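Molybdopterin-guanine dinucleotide biosynthesis protein B (MobB) (Archaeoglobus fulgidus, PDB 2F1R) probably binds GTP and takes part in making the molybdopterin-guanine dinucleotide form of the molybdenum cofactor. Local coordinates at residues P24-R29 / F155-L160. Numbering follows the deposited sequence.
Sequences PILRER and FILSLL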
loop_
_atom_site.group_PDB
_atom_site.type_symbol
_atom_site.label_atom_id
_atom_site.label_comp_id
_atom_site.label_asym_id
_atom_site.label_seq_id
_atom_site.Cartn_x
_atom_site.Cartn_y
_atom_site.Cartn_z
ATOM N N PRO A 24 -18.917 -8.065 -4.196
ATOM C CA PRO A 24 -19.516 -8.992 -3.176
ATOM C C PRO A 24 -19.781 -10.428 -3.683
ATOM O O PRO A 24 -19.559 -11.359 -2.935
ATOM C CB PRO A 24 -20.828 -8.331 -2.789
ATOM C CG PRO A 24 -20.643 -6.853 -3.138
ATOM C CD PRO A 24 -19.690 -6.820 -4.340
ATOM N N ILE A 25 -20.218 -10.621 -4.927
ATOM C CA ILE A 25 -20.399 -11.982 -5.453
ATOM C C ILE A 25 -19.065 -12.732 -5.604
ATOM O O ILE A 25 -18.949 -13.903 -5.215
ATOM C CB ILE A 25 -21.139 -12.025 -6.835
ATOM C CG1 ILE A 25 -22.549 -11.463 -6.764
ATOM C CG2 ILE A 25 -21.255 -13.471 -7.328
ATOM C CD1 ILE A 25 -22.646 -10.026 -7.032
ATOM N N LEU A 26 -18.066 -12.078 -6.196
ATOM C CA LEU A 26 -16.738 -12.699 -6.330
ATOM C C LEU A 26 -16.202 -13.124 -4.952
ATOM O O LEU A 26 -15.742 -14.240 -4.791
ATOM C CB LEU A 26 -15.737 -11.745 -7.020
ATOM C CG LEU A 26 -16.178 -11.304 -8.403
ATOM C CD1 LEU A 26 -15.402 -10.042 -8.935
ATOM C CD2 LEU A 26 -16.168 -12.487 -9.417
ATOM N N ARG A 27 -16.281 -12.218 -3.978
ATOM C CA ARG A 27 -15.816 -12.466 -2.604
ATOM C C ARG A 27 -16.604 -13.551 -1.830
ATOM O O ARG A 27 -16.011 -14.331 -1.081
ATOM C CB ARG A 27 -15.823 -11.179 -1.809
ATOM C CG ARG A 27 -14.873 -10.052 -2.311
ATOM C CD ARG A 27 -13.367 -10.372 -2.287
ATOM N NE ARG A 27 -12.950 -11.155 -1.125
ATOM C CZ ARG A 27 -12.874 -10.686 0.113
ATOM N NH1 ARG A 27 -13.179 -9.423 0.365
ATOM N NH2 ARG A 27 -12.482 -11.475 1.093
ATOM N N GLU A 28 -17.923 -13.623 -2.010
ATOM C CA GLU A 28 -18.710 -14.726 -1.385
ATOM C C GLU A 28 -18.199 -16.116 -1.750
ATOM O O GLU A 28 -18.340 -17.051 -0.964
ATOM C CB GLU A 28 -20.214 -14.585 -1.627
ATOM C CG GLU A 28 -20.914 -13.623 -0.612
ATOM C CD GLU A 28 -19.952 -12.597 0.090
ATOM O OE1 GLU A 28 -19.922 -11.394 -0.324
ATOM O OE2 GLU A 28 -19.230 -13.012 1.068
ATOM N N ARG A 29 -17.539 -16.225 -2.908
ATOM C CA ARG A 29 -16.857 -17.475 -3.288
ATOM C C ARG A 29 -15.521 -17.597 -2.599
ATOM O O ARG A 29 -14.673 -18.363 -3.043
ATOM C CB ARG A 29 -16.596 -17.549 -4.791
ATOM C CG ARG A 29 -17.745 -17.193 -5.635
ATOM C CD ARG A 29 -18.615 -18.379 -5.899
ATOM N NE ARG A 29 -19.996 -17.930 -6.098
ATOM C CZ ARG A 29 -20.889 -18.541 -6.879
ATOM N NH1 ARG A 29 -20.559 -19.634 -7.567
ATOM N NH2 ARG A 29 -22.121 -18.049 -6.984
ATOM N N PHE A 155 -19.371 -15.355 -15.042
ATOM C CA PHE A 155 -18.542 -15.585 -16.220
ATOM C C PHE A 155 -17.109 -15.509 -15.776
ATOM O O PHE A 155 -16.283 -16.282 -16.232
ATOM C CB PHE A 155 -18.838 -14.516 -17.298
ATOM C CG PHE A 155 -17.942 -14.572 -18.505
ATOM C CD1 PHE A 155 -17.951 -15.669 -19.369
ATOM C CD2 PHE A 155 -17.102 -13.509 -18.796
ATOM C CE1 PHE A 155 -17.113 -15.719 -20.502
ATOM C CE2 PHE A 155 -16.282 -13.525 -19.927
ATOM C CZ PHE A 155 -16.283 -14.620 -20.786
ATOM N N ILE A 156 -16.795 -14.538 -14.930
ATOM C CA ILE A 156 -15.424 -14.385 -14.447
ATOM C C ILE A 156 -15.081 -15.601 -13.564
ATOM O O ILE A 156 -14.063 -16.245 -13.778
ATOM C CB ILE A 156 -15.160 -13.056 -13.682
ATOM C CG1 ILE A 156 -15.348 -11.823 -14.635
ATOM C CG2 ILE A 156 -13.685 -13.126 -13.120
ATOM C CD1 ILE A 156 -15.347 -10.442 -14.011
ATOM N N LEU A 157 -15.940 -15.940 -12.607
ATOM C CA LEU A 157 -15.727 -17.205 -11.840
ATOM C C LEU A 157 -15.509 -18.413 -12.760
ATOM O O LEU A 157 -14.617 -19.212 -12.532
ATOM C CB LEU A 157 -16.886 -17.458 -10.872
ATOM C CG LEU A 157 -17.024 -16.375 -9.802
ATOM C CD1 LEU A 157 -18.338 -16.452 -9.077
ATOM C CD2 LEU A 157 -15.888 -16.483 -8.791
ATOM N N SER A 158 -16.265 -18.508 -13.851
ATOM C CA SER A 158 -16.111 -19.674 -14.746
ATOM C C SER A 158 -14.726 -19.776 -15.374
ATOM O O SER A 158 -14.163 -20.867 -15.404
ATOM C CB SER A 158 -17.242 -19.763 -15.804
ATOM O OG SER A 158 -17.128 -18.713 -16.772
ATOM N N LEU A 159 -14.157 -18.643 -15.820
ATOM C CA LEU A 159 -12.846 -18.614 -16.501
ATOM C C LEU A 159 -11.724 -18.947 -15.558
ATOM O O LEU A 159 -10.706 -19.490 -15.977
ATOM C CB LEU A 159 -12.530 -17.228 -17.032
ATOM C CG LEU A 159 -13.472 -16.455 -17.926
ATOM C CD1 LEU A 159 -13.112 -14.961 -17.839
ATOM C CD2 LEU A 159 -13.354 -16.969 -19.329
ATOM N N LEU A 160 -11.907 -18.554 -14.292
ATOM C CA LEU A 160 -11.000 -18.910 -13.192
ATOM C C LEU A 160 -10.915 -20.443 -12.978
ATOM O O LEU A 160 -9.834 -20.980 -12.761
ATOM C CB LEU A 160 -11.458 -18.228 -11.907
ATOM C CG LEU A 160 -10.829 -16.891 -11.471
ATOM C CD1 LEU A 160 -10.119 -16.092 -12.571
ATOM C CD2 LEU A 160 -11.855 -16.036 -10.738
#
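L157 reaches across from helix 149-160 to L26 near the C-terminal end of helix 12-28 and R29 just beyond it, two helices packed over the parallel sheet of a P-loop NTPase fold. Helix 12-28 follows the probable Walker A loop; the contact is at the end of the helix far from that loop. The two backbones come closest at L26 and L157, whose CA atoms are 7.2 Å apart. From CB, which points at helix 12-28, the L157 chain runs to CG, set beside the backbone N and anti to the carbonyl carbon (chi1 -63°); CG meets L26 CD2 at 4.0 Å. There the methyls part. CD2 touches both L26 CD2 and R29 CG, the latter 3.7 Å away, and L31 also touches this side chain. CD1 lies 3.6 Å from R29 CG and also meets CD and NE as the arginine chain passes it. With an alanine here, both methyls of L157 are lost, which would probably open a gap beside L26 and leave the aliphatic part of R29 freer to turn. I156 adds its CB, 4.4 Å from L26 CD2, and rests on L98 of the sheet. R29 NH1 forms a long, weak ion pair with E154, while L157 CD1 covers one guanidinium face off-centre, 3.6 Å above its plane.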